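Local structure of probable ribosomal RNA small subunit methyltransferase (Thermus thermophilus, 3DMH) at residues E221-R226 with I301-P306; E225-E230 with V335-S340; F357-V362 with K366-E371; L238-G243 with V323-A328. The protein transfers a methyl group from S-adenosylmethionine to the exocyclic N2 of a guanosine in 16S ribosomal RNA. All coordinates share one frame; numbering follows the deposited sequence.

Contact 1 of 4, residues E221-R226 with I301-P306; sequences EALQER and IIVTNP. With SAM (S-adenosylmethionine), chain D; GMP (guanosine), chain E.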
# COMPACT_ATOMS: atom_id res chain seq x y z
N GLU A 221 11.75 13.62 16.53
CA GLU A 221 12.63 14.11 17.59
C GLU A 221 13.96 14.60 17.01
O GLU A 221 14.42 15.69 17.35
CB GLU A 221 12.83 13.05 18.66
CG GLU A 221 11.55 12.75 19.42
CD GLU A 221 11.62 11.48 20.26
OE1 GLU A 221 12.49 10.62 19.99
OE2 GLU A 221 10.79 11.34 21.17
N ALA A 222 14.56 13.80 16.12
CA ALA A 222 15.83 14.16 15.49
C ALA A 222 15.67 15.43 14.65
O ALA A 222 16.53 16.30 14.66
CB ALA A 222 16.34 13.02 14.62
N LEU A 223 14.55 15.50 13.93
CA LEU A 223 14.22 16.64 13.09
C LEU A 223 14.09 17.91 13.90
O LEU A 223 14.73 18.92 13.59
CB LEU A 223 12.94 16.37 12.28
CG LEU A 223 12.51 17.42 11.24
CD1 LEU A 223 11.81 16.74 10.08
CD2 LEU A 223 11.61 18.49 11.86
N GLN A 224 13.29 17.86 14.96
CA GLN A 224 13.09 19.05 15.79
C GLN A 224 14.38 19.49 16.49
O GLN A 224 14.63 20.69 16.64
CB GLN A 224 11.96 18.87 16.82
CG GLN A 224 11.77 20.13 17.68
CD GLN A 224 10.42 20.22 18.36
OE1 GLN A 224 10.31 20.04 19.58
NE2 GLN A 224 9.38 20.53 17.59
N GLU A 225 15.21 18.53 16.89
CA GLU A 225 16.48 18.86 17.55
C GLU A 225 17.44 19.54 16.57
O GLU A 225 18.15 20.48 16.93
CB GLU A 225 17.14 17.61 18.14
CG GLU A 225 16.45 17.08 19.39
CD GLU A 225 16.98 15.74 19.85
OE1 GLU A 225 17.87 15.16 19.18
OE2 GLU A 225 16.50 15.25 20.90
N ARG A 226 17.44 19.05 15.33
CA ARG A 226 18.32 19.56 14.28
C ARG A 226 17.88 20.94 13.78
O ARG A 226 18.71 21.85 13.66
CB ARG A 226 18.36 18.55 13.13
CG ARG A 226 19.12 19.00 11.88
CD ARG A 226 20.55 18.53 11.90
NE ARG A 226 21.33 19.16 10.84
CZ ARG A 226 22.61 18.90 10.60
NH1 ARG A 226 23.26 18.00 11.32
NH2 ARG A 226 23.24 19.54 9.62
N ILE A 301 12.42 20.25 2.63
CA ILE A 301 12.64 19.16 3.58
C ILE A 301 11.91 17.93 3.06
O ILE A 301 10.76 18.02 2.66
CB ILE A 301 12.06 19.51 4.98
CG1 ILE A 301 12.78 20.73 5.57
CG2 ILE A 301 12.19 18.34 5.95
CD1 ILE A 301 12.06 21.34 6.75
N ILE A 302 12.59 16.79 3.08
CA ILE A 302 11.95 15.52 2.71
C ILE A 302 12.16 14.52 3.83
O ILE A 302 13.28 14.40 4.36
CB ILE A 302 12.48 14.99 1.37
CG1 ILE A 302 12.12 16.00 0.27
CG2 ILE A 302 11.89 13.59 1.07
CD1 ILE A 302 12.48 15.58 -1.14
N VAL A 303 11.08 13.87 4.25
CA VAL A 303 11.16 12.93 5.37
C VAL A 303 10.63 11.59 4.91
O VAL A 303 9.73 11.53 4.06
CB VAL A 303 10.35 13.41 6.62
CG1 VAL A 303 10.90 14.72 7.14
CG2 VAL A 303 8.85 13.53 6.29
N THR A 304 11.16 10.52 5.49
CA THR A 304 10.60 9.21 5.19
C THR A 304 10.92 8.18 6.25
O THR A 304 12.02 8.16 6.79
CB THR A 304 11.05 8.70 3.79
OG1 THR A 304 10.33 7.50 3.47
CG2 THR A 304 12.58 8.42 3.74
N ASN A 305 9.90 7.37 6.54
CA ASN A 305 10.04 6.10 7.25
C ASN A 305 9.68 5.05 6.19
O ASN A 305 8.49 4.74 6.01
CB ASN A 305 9.04 6.09 8.41
CG ASN A 305 9.07 4.81 9.22
OD1 ASN A 305 9.84 3.90 8.92
ND2 ASN A 305 8.22 4.72 10.25
N PRO A 306 10.68 4.57 5.42
CA PRO A 306 10.33 3.76 4.25
C PRO A 306 9.76 2.38 4.57
O PRO A 306 9.98 1.85 5.68
CB PRO A 306 11.65 3.58 3.50
CG PRO A 306 12.64 4.44 4.16
CD PRO A 306 12.14 4.79 5.53
N SAM D . 5.00 7.68 7.20
CA SAM D . 4.11 6.70 7.91
C SAM D . 4.58 6.56 9.34
O SAM D . 5.69 7.04 9.60
OXT SAM D . 3.87 5.97 10.17
CB SAM D . 4.15 5.32 7.25
CG SAM D . 5.52 4.65 7.19
SD SAM D . 5.41 2.97 6.50
CE SAM D . 6.92 2.20 7.16
C5' SAM D . 5.87 3.13 4.75
C4' SAM D . 4.73 3.68 3.90
O4' SAM D . 5.21 3.64 2.56
C3' SAM D . 3.42 2.88 3.96
O3' SAM D . 2.32 3.70 4.32
C2' SAM D . 3.30 2.30 2.55
O2' SAM D . 1.98 2.07 2.10
C1' SAM D . 4.07 3.37 1.78
N9 SAM D . 4.46 2.91 0.46
C8 SAM D . 4.79 1.62 0.04
N7 SAM D . 5.12 1.65 -1.27
C5 SAM D . 4.98 2.95 -1.70
C6 SAM D . 5.13 3.58 -2.94
N6 SAM D . 5.47 2.88 -4.04
N1 SAM D . 4.91 4.94 -3.01
C2 SAM D . 4.53 5.67 -1.91
N3 SAM D . 4.32 5.06 -0.68
C4 SAM D . 4.56 3.73 -0.60
C4' GMP E . 10.29 -3.44 15.58
O4' GMP E . 10.74 -2.61 14.50
C3' GMP E . 9.34 -4.46 14.97
O3' GMP E . 8.00 -3.97 15.15
C2' GMP E . 9.69 -4.44 13.49
O2' GMP E . 8.56 -4.78 12.68
C1' GMP E . 10.10 -2.99 13.28
N9 GMP E . 11.06 -2.75 12.18
C8 GMP E . 12.03 -3.56 11.72
N7 GMP E . 12.73 -2.97 10.72
C5 GMP E . 12.21 -1.73 10.54
C6 GMP E . 12.46 -0.57 9.64
O6 GMP E . 13.37 -0.61 8.79
N1 GMP E . 11.67 0.51 9.78
C2 GMP E . 10.67 0.58 10.70
N2 GMP E . 9.90 1.69 10.80
N3 GMP E . 10.39 -0.45 11.55
C4 GMP E . 11.11 -1.59 11.51
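Leu223 points from the helix to the sheet and sets its CD1 3.7 Å from Val303 CG1. The two side chains cross at about a right angle. With Leu223 CG anti to its own backbone N (chi1 -175°), CD1 also lies 4.4 Å from Ile301 CG2, so a single methyl touches both strand residues on the near side of the sheet. Ile302 between them turns to the other side, toward helix 317-329. This is the alpha-on-beta layering of the Rossmann-like methyltransferase fold, with helix 214-227 lying over strand 299-304. The strand runs straight into the NPPF motif of amino methyltransferases, which begins at Asn305. There OD1 accepts a nearly straight bond from guanosine N2, 2.9 Å long with an N-H...O angle of 163°. On the same amide, ND2 is gripped by Asp213 OD2 and Ser216 OG, which fix the rotation of the group; its bond to the carboxylate O of S-adenosylmethionine is weak. The transferable methyl, CE, lies 3.2 Å from Asn305 O and 3.4 Å from Pro306 O. From CE to guanosine N2 the distance is 4.7 Å, and the SD-CE...N2 angle of about 148° brings the amine in roughly behind the carbon to be transferred.

Contact 2 of 4, residues E225-E230 with V335-S340; sequences ERLGPE and VFFLVS. With GMP (guanosine), chain E.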
# COMPACT_ATOMS: atom_id res chain seq x y z
N GLU A 225 15.21 18.53 16.89
CA GLU A 225 16.48 18.86 17.55
C GLU A 225 17.44 19.54 16.57
O GLU A 225 18.15 20.48 16.93
CB GLU A 225 17.14 17.61 18.14
CG GLU A 225 16.45 17.08 19.39
CD GLU A 225 16.98 15.74 19.85
OE1 GLU A 225 17.87 15.16 19.18
OE2 GLU A 225 16.50 15.25 20.90
N ARG A 226 17.44 19.05 15.33
CA ARG A 226 18.32 19.56 14.28
C ARG A 226 17.88 20.94 13.78
O ARG A 226 18.71 21.85 13.66
CB ARG A 226 18.36 18.55 13.13
CG ARG A 226 19.12 19.00 11.88
CD ARG A 226 20.55 18.53 11.90
NE ARG A 226 21.33 19.16 10.84
CZ ARG A 226 22.61 18.90 10.60
NH1 ARG A 226 23.26 18.00 11.32
NH2 ARG A 226 23.24 19.54 9.62
N LEU A 227 16.58 21.09 13.50
CA LEU A 227 16.06 22.31 12.85
C LEU A 227 15.43 23.32 13.81
O LEU A 227 15.22 24.48 13.44
CB LEU A 227 15.04 21.95 11.75
CG LEU A 227 15.42 20.91 10.69
CD1 LEU A 227 14.31 20.78 9.67
CD2 LEU A 227 16.73 21.25 9.99
N GLY A 228 15.10 22.88 15.03
CA GLY A 228 14.40 23.73 15.99
C GLY A 228 12.89 23.69 15.78
O GLY A 228 12.44 23.31 14.70
N PRO A 229 12.10 24.06 16.81
CA PRO A 229 10.63 24.08 16.74
C PRO A 229 10.07 24.89 15.58
O PRO A 229 8.98 24.56 15.07
CB PRO A 229 10.23 24.72 18.08
CG PRO A 229 11.47 25.35 18.61
CD PRO A 229 12.58 24.48 18.13
N GLU A 230 10.80 25.92 15.15
CA GLU A 230 10.35 26.82 14.09
C GLU A 230 11.00 26.57 12.72
O GLU A 230 10.63 27.21 11.73
CB GLU A 230 10.55 28.29 14.50
CG GLU A 230 9.66 28.75 15.65
CD GLU A 230 8.18 28.66 15.33
OE1 GLU A 230 7.75 29.20 14.28
OE2 GLU A 230 7.43 28.05 16.13
N VAL A 335 17.09 19.50 2.94
CA VAL A 335 17.53 18.42 3.83
C VAL A 335 16.63 17.19 3.78
O VAL A 335 15.43 17.28 3.49
CB VAL A 335 17.70 18.93 5.28
CG1 VAL A 335 18.81 19.96 5.37
CG2 VAL A 335 16.39 19.50 5.84
N PHE A 336 17.24 16.04 4.07
CA PHE A 336 16.57 14.74 3.99
C PHE A 336 16.75 14.00 5.31
O PHE A 336 17.87 13.91 5.83
CB PHE A 336 17.22 13.94 2.87
CG PHE A 336 16.66 12.56 2.66
CD1 PHE A 336 15.28 12.34 2.63
CD2 PHE A 336 17.52 11.48 2.46
CE1 PHE A 336 14.75 11.06 2.40
CE2 PHE A 336 17.02 10.19 2.22
CZ PHE A 336 15.63 9.98 2.18
N PHE A 337 15.64 13.47 5.84
CA PHE A 337 15.66 12.65 7.05
C PHE A 337 15.05 11.29 6.73
O PHE A 337 13.94 11.23 6.19
CB PHE A 337 14.81 13.26 8.17
CG PHE A 337 15.32 14.56 8.69
CD1 PHE A 337 16.07 14.61 9.87
CD2 PHE A 337 15.05 15.74 8.01
CE1 PHE A 337 16.54 15.83 10.34
CE2 PHE A 337 15.51 16.95 8.49
CZ PHE A 337 16.26 17.00 9.66
N LEU A 338 15.75 10.21 7.09
CA LEU A 338 15.25 8.85 6.86
C LEU A 338 15.43 8.02 8.12
O LEU A 338 16.47 8.11 8.78
CB LEU A 338 16.03 8.22 5.70
CG LEU A 338 15.75 6.75 5.36
CD1 LEU A 338 15.97 6.46 3.87
CD2 LEU A 338 16.65 5.86 6.21
N VAL A 339 14.44 7.21 8.47
CA VAL A 339 14.57 6.36 9.66
C VAL A 339 14.40 4.90 9.26
O VAL A 339 13.53 4.57 8.44
CB VAL A 339 13.60 6.80 10.79
CG1 VAL A 339 12.13 6.64 10.38
CG2 VAL A 339 13.88 6.03 12.09
N SER A 340 15.24 4.02 9.83
CA SER A 340 15.15 2.61 9.52
C SER A 340 15.71 1.72 10.64
O SER A 340 16.27 2.20 11.61
CB SER A 340 15.89 2.29 8.23
OG SER A 340 17.28 2.21 8.43
C4' GMP E . 10.29 -3.44 15.58
O4' GMP E . 10.74 -2.61 14.50
C3' GMP E . 9.34 -4.46 14.97
O3' GMP E . 8.00 -3.97 15.15
C2' GMP E . 9.69 -4.44 13.49
O2' GMP E . 8.56 -4.78 12.68
C1' GMP E . 10.10 -2.99 13.28
N9 GMP E . 11.06 -2.75 12.18
C8 GMP E . 12.03 -3.56 11.72
N7 GMP E . 12.73 -2.97 10.72
C5 GMP E . 12.21 -1.73 10.54
C6 GMP E . 12.46 -0.57 9.64
O6 GMP E . 13.37 -0.61 8.79
N1 GMP E . 11.67 0.51 9.78
C2 GMP E . 10.67 0.58 10.70
N2 GMP E . 9.90 1.69 10.80
N3 GMP E . 10.39 -0.45 11.55
C4 GMP E . 11.11 -1.59 11.51
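Leu227 and Phe337 make the apolar heart of this contact, approaching from opposite directions, one from the last turn of the helix and the other from the sheet. Leu227 CG sits 4.1 Å from Phe337 CZ, and its CD1 is 4.2 Å from CE2, so the leucine covers the outer end of the ring at a slant. Leu227 also touches Ile301 on the neighbouring strand, while Leu219 and Leu223 pack against Phe337 from earlier turns of the same helix.

The aliphatic part of Arg226 supplies a second kind of contact: its CG comes to the ring edge, near the ring plane, 4.1 Å from CZ. A bend at chi2 (95°) then swings the rest of the chain past Phe337 toward Phe369. The guanidinium plane ends up 79° from the Phe337 plane, and its partners are the Phe369 ring, in a cation-pi pair, and Gln358 OE1, hydrogen-bonded to NH1. Phe337 and Phe369 in turn meet edge-to-face, so arginine and both rings form one connected cluster.

Backbone geometry frames the rest. Gly228 leaves the helix with a positive phi of 85°, turning the chain off just after Leu227. At the far end of strand 334-340, Ser340 CA makes a plain van der Waals contact with guanosine O6, 3.8 Å away. A helix packed over an inner parallel strand whose C-terminal end borders the substrate pocket is the classic layout of the Rossmann-like methyltransferase fold.

Contact 3 of 4, residues F357-V362 with K366-E371; sequences FQTLKV and KVLFAE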
# COMPACT_ATOMS: atom_id res chain seq x y z
N PHE A 357 26.55 11.97 4.44
CA PHE A 357 25.40 11.79 5.32
C PHE A 357 25.84 11.88 6.78
O PHE A 357 27.04 11.81 7.08
CB PHE A 357 24.71 10.43 5.06
CG PHE A 357 25.50 9.26 5.56
CD1 PHE A 357 25.24 8.72 6.83
CD2 PHE A 357 26.53 8.73 4.80
CE1 PHE A 357 26.00 7.65 7.31
CE2 PHE A 357 27.30 7.66 5.27
CZ PHE A 357 27.03 7.12 6.53
N GLN A 358 24.88 12.05 7.68
CA GLN A 358 25.13 12.02 9.11
C GLN A 358 24.15 11.05 9.77
O GLN A 358 23.08 10.79 9.22
CB GLN A 358 24.97 13.42 9.71
CG GLN A 358 25.89 14.47 9.06
CD GLN A 358 25.74 15.84 9.69
OE1 GLN A 358 25.78 15.98 10.91
NE2 GLN A 358 25.58 16.86 8.85
N THR A 359 24.56 10.50 10.91
CA THR A 359 23.71 9.64 11.71
C THR A 359 23.30 10.41 12.94
O THR A 359 24.13 10.68 13.83
CB THR A 359 24.43 8.34 12.11
OG1 THR A 359 24.94 7.69 10.94
CG2 THR A 359 23.49 7.40 12.86
N LEU A 360 22.03 10.80 12.99
CA LEU A 360 21.55 11.66 14.07
C LEU A 360 21.11 10.87 15.30
O LEU A 360 21.15 11.37 16.42
CB LEU A 360 20.39 12.54 13.59
CG LEU A 360 20.60 13.33 12.29
CD1 LEU A 360 19.39 14.17 11.97
CD2 LEU A 360 21.84 14.22 12.37
N LYS A 361 20.68 9.63 15.08
CA LYS A 361 20.23 8.75 16.15
C LYS A 361 20.60 7.32 15.77
O LYS A 361 20.47 6.95 14.60
CB LYS A 361 18.71 8.80 16.33
CG LYS A 361 18.10 10.18 16.61
CD LYS A 361 18.26 10.58 18.07
CE LYS A 361 17.80 12.01 18.28
NZ LYS A 361 17.92 12.40 19.70
N VAL A 362 21.05 6.53 16.74
CA VAL A 362 21.07 5.08 16.55
C VAL A 362 20.85 4.31 17.86
O VAL A 362 21.70 4.27 18.76
CB VAL A 362 22.28 4.56 15.71
CG1 VAL A 362 23.60 4.70 16.47
CG2 VAL A 362 22.03 3.11 15.21
N LYS A 366 17.69 3.79 13.49
CA LYS A 366 18.62 4.86 13.13
C LYS A 366 17.96 5.93 12.28
O LYS A 366 17.13 5.63 11.41
CB LYS A 366 19.89 4.31 12.46
CG LYS A 366 19.72 3.71 11.11
CD LYS A 366 21.04 3.18 10.60
CE LYS A 366 20.83 2.41 9.31
NZ LYS A 366 21.97 1.49 9.05
N VAL A 367 18.32 7.17 12.57
CA VAL A 367 17.90 8.31 11.77
C VAL A 367 19.11 8.83 11.02
O VAL A 367 20.12 9.25 11.63
CB VAL A 367 17.26 9.43 12.62
CG1 VAL A 367 16.82 10.58 11.73
CG2 VAL A 367 16.08 8.89 13.43
N LEU A 368 19.03 8.75 9.70
CA LEU A 368 20.06 9.29 8.83
C LEU A 368 19.62 10.63 8.27
O LEU A 368 18.42 10.90 8.12
CB LEU A 368 20.39 8.30 7.71
CG LEU A 368 20.88 6.92 8.16
CD1 LEU A 368 21.14 6.03 6.96
CD2 LEU A 368 22.13 6.99 9.03
N PHE A 369 20.62 11.46 7.95
CA PHE A 369 20.40 12.82 7.49
C PHE A 369 21.32 13.10 6.32
O PHE A 369 22.46 12.63 6.29
CB PHE A 369 20.68 13.80 8.64
CG PHE A 369 20.72 15.26 8.24
CD1 PHE A 369 19.57 16.04 8.27
CD2 PHE A 369 21.93 15.86 7.86
CE1 PHE A 369 19.61 17.39 7.90
CE2 PHE A 369 21.98 17.22 7.50
CZ PHE A 369 20.82 17.98 7.52
N ALA A 370 20.83 13.88 5.36
CA ALA A 370 21.68 14.37 4.28
C ALA A 370 21.21 15.75 3.83
O ALA A 370 20.03 16.10 3.95
CB ALA A 370 21.68 13.41 3.12
N GLU A 371 22.16 16.53 3.32
CA GLU A 371 21.86 17.86 2.80
C GLU A 371 22.17 17.90 1.31
O GLU A 371 23.24 17.43 0.89
CB GLU A 371 22.67 18.93 3.54
CG GLU A 371 22.32 20.36 3.12
CD GLU A 371 23.15 21.42 3.82
OE1 GLU A 371 23.42 21.28 5.03
OE2 GLU A 371 23.53 22.41 3.15
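Leu360 has CG anti to its carbonyl carbon (chi1 -50°), which carries CD1 to 3.6 Å from Phe369 CB; Phe369 CG, anti to the backbone N, sends the ring on toward Gln358. The two belong to an antiparallel hairpin interrupted by a classic beta bulge, in which Leu360 and Lys361 both face Val367. Leu360 N gives its bond to Val367 O at 2.8 Å, nearly along the C=O axis; Val367 N then returns one to Lys361 O at 3.0 Å, with the donor tilted 31° from the carbonyl plane. Beyond the bulge, Gln358 and Phe369 exchange the two bonds of a regular hydrogen-bonded pair.

The hairpin closes one end of the 3-2-1-4-5-7-6 methyltransferase sheet. On the face carrying Val367 and Phe369, the Lys361 stem lies alongside Val367, then bends at chi2 to bring NZ to a salt bridge with Glu225 on helix 214-227. On the opposite face, Val362 CG2 packs 3.7 Å from Lys366 CB, and the extended lysine ends at Glu347 and the carbonyls of Pro342 and Leu344. Gln358 runs beside Phe369, its OE1 bonded to Arg226; the amide and ring planes stand 80° apart, with NE2 3.9 Å from both CD2 and CE2.

Contact 4 of 4, residues L238-G243 with V323-A328; sequences LDLGAG and VNVAAA. With SAM (S-adenosylmethionine), chain D.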
# COMPACT_ATOMS: atom_id res chain seq x y z
N LEU A 238 8.04 17.17 1.65
CA LEU A 238 7.50 15.98 1.02
C LEU A 238 7.67 14.83 2.00
O LEU A 238 8.78 14.62 2.49
CB LEU A 238 8.25 15.64 -0.26
CG LEU A 238 7.78 14.40 -1.04
CD1 LEU A 238 6.37 14.57 -1.57
CD2 LEU A 238 8.73 14.20 -2.21
N ASP A 239 6.57 14.12 2.27
CA ASP A 239 6.58 12.94 3.15
C ASP A 239 6.44 11.73 2.24
O ASP A 239 5.35 11.50 1.67
CB ASP A 239 5.43 13.03 4.17
CG ASP A 239 5.38 11.88 5.15
OD1 ASP A 239 6.14 10.90 5.02
OD2 ASP A 239 4.53 11.96 6.06
N LEU A 240 7.54 10.98 2.06
CA LEU A 240 7.53 9.82 1.16
C LEU A 240 6.98 8.61 1.90
O LEU A 240 7.62 8.07 2.82
CB LEU A 240 8.95 9.51 0.66
CG LEU A 240 9.59 10.50 -0.30
CD1 LEU A 240 11.08 10.27 -0.45
CD2 LEU A 240 8.92 10.43 -1.67
N GLY A 241 5.80 8.16 1.48
CA GLY A 241 5.14 7.04 2.13
C GLY A 241 4.44 7.53 3.36
O GLY A 241 4.73 7.11 4.46
N ALA A 242 3.49 8.45 3.17
CA ALA A 242 2.94 9.22 4.31
C ALA A 242 2.06 8.40 5.26
O ALA A 242 1.87 8.81 6.43
CB ALA A 242 2.16 10.48 3.80
N GLY A 243 1.52 7.27 4.81
CA GLY A 243 0.65 6.49 5.68
C GLY A 243 -0.55 7.27 6.19
O GLY A 243 -1.05 8.14 5.46
N VAL A 323 15.00 7.15 -1.71
CA VAL A 323 16.27 7.88 -1.54
C VAL A 323 16.63 8.61 -2.83
O VAL A 323 16.99 9.78 -2.77
CB VAL A 323 17.39 6.92 -1.17
CG1 VAL A 323 18.76 7.66 -1.11
CG2 VAL A 323 17.09 6.31 0.16
N ASN A 324 16.51 7.94 -3.97
CA ASN A 324 16.86 8.57 -5.26
C ASN A 324 15.95 9.76 -5.51
O ASN A 324 16.39 10.82 -5.95
CB ASN A 324 16.75 7.58 -6.42
CG ASN A 324 17.68 6.39 -6.27
OD1 ASN A 324 18.67 6.43 -5.54
ND2 ASN A 324 17.36 5.30 -6.98
N VAL A 325 14.66 9.58 -5.22
CA VAL A 325 13.70 10.66 -5.41
C VAL A 325 13.98 11.83 -4.46
O VAL A 325 13.94 12.98 -4.87
CB VAL A 325 12.25 10.13 -5.34
CG1 VAL A 325 11.24 11.27 -5.22
CG2 VAL A 325 11.95 9.29 -6.58
N ALA A 326 14.30 11.54 -3.20
CA ALA A 326 14.59 12.59 -2.24
C ALA A 326 15.73 13.48 -2.72
O ALA A 326 15.65 14.72 -2.66
CB ALA A 326 14.94 11.98 -0.89
N ALA A 327 16.80 12.86 -3.21
CA ALA A 327 17.94 13.61 -3.72
C ALA A 327 17.54 14.51 -4.90
O ALA A 327 17.97 15.66 -5.00
CB ALA A 327 19.04 12.65 -4.14
N ALA A 328 16.70 13.96 -5.78
CA ALA A 328 16.29 14.64 -6.99
C ALA A 328 15.27 15.76 -6.75
O ALA A 328 15.21 16.72 -7.52
CB ALA A 328 15.75 13.63 -8.02
N SAM D . 5.00 7.68 7.20
CA SAM D . 4.11 6.70 7.91
C SAM D . 4.58 6.56 9.34
O SAM D . 5.69 7.04 9.60
OXT SAM D . 3.87 5.97 10.17
CB SAM D . 4.15 5.32 7.25
CG SAM D . 5.52 4.65 7.19
SD SAM D . 5.41 2.97 6.50
CE SAM D . 6.92 2.20 7.16
C5' SAM D . 5.87 3.13 4.75
C4' SAM D . 4.73 3.68 3.90
O4' SAM D . 5.21 3.64 2.56
C3' SAM D . 3.42 2.88 3.96
O3' SAM D . 2.32 3.70 4.32
C2' SAM D . 3.30 2.30 2.55
O2' SAM D . 1.98 2.07 2.10
C1' SAM D . 4.07 3.37 1.78
N9 SAM D . 4.46 2.91 0.46
C8 SAM D . 4.79 1.62 0.04
N7 SAM D . 5.12 1.65 -1.27
C5 SAM D . 4.98 2.95 -1.70
C6 SAM D . 5.13 3.58 -2.94
N6 SAM D . 5.47 2.88 -4.04
N1 SAM D . 4.91 4.94 -3.01
C2 SAM D . 4.53 5.67 -1.91
N3 SAM D . 4.32 5.06 -0.68
C4 SAM D . 4.56 3.73 -0.60
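Leu240 forks against helix 317-329, CD2 meeting Val325 CG1 at 4.3 Å and CD1 meeting Ala326 CB at 4.2 Å. The strand's last leucine thus straddles two consecutive residues of the helix, and the CA atoms of Leu240 and Ala326 are 8.3 Å apart. All three side chains are buried, and no hydrogen bond crosses between strand and helix. Away from this fork the fit is looser: Leu238 points at the helix, but its CD2 stays 4.9 Å from Val325 CG1, and it packs instead on Phe299 and Ile302 of the adjoining strand. Val323 turns its back and meets Leu350, and Ala328 reaches the partly exposed margin of the helix, beside Arg5.

Contacts are far closer just past Leu240, where strand 236-240 opens into the glycine-rich loop, methyltransferase motif I. Gly241 O accepts a 2.8 Å hydrogen bond from the amino N of S-adenosylmethionine, and a weak one goes to Ala242 O. Positive phi angles at Gly241 and Gly243 curl this loop round the cofactor; with no side chains they let it come close. Gly241 CA is 3.4 Å from S-adenosylmethionine O4', and Gly243 CA is 3.5 Å from its O3'. Asp239, positioned by Thr248 through OD2, has OD1 4.1 Å from the amino N. Its nearby charge would probably favour a protonated ammonium there, so the contact joins apolar packing between strand and helix on one side to a polar, carbonyl-lined grip on the cofactor's amino acid end on the other.

All four contacts involve the same seven-stranded sheet. Contacts 1 and 4 are fully buried and purely apolar across their segments: helix 214-227 covers one face and helix 317-329 the other, and their strands 299-304 and 236-240 are neighbours whose ends hold guanosine and S-adenosylmethionine. Contact 2 uses the same helix as contact 1, one strand further out, and is only partly buried, so an arginine stem joins the hydrocarbon packing. Contact 3, at the sheet edge, relies on backbone hydrogen bonds, and its lysine ends pair with helices on both faces of the sheet. Contacts 1 and 2 share Glu225 and Arg226, which reach Lys361, Gln358 and Phe369 of contact 3; contacts 3 and 4 do not touch.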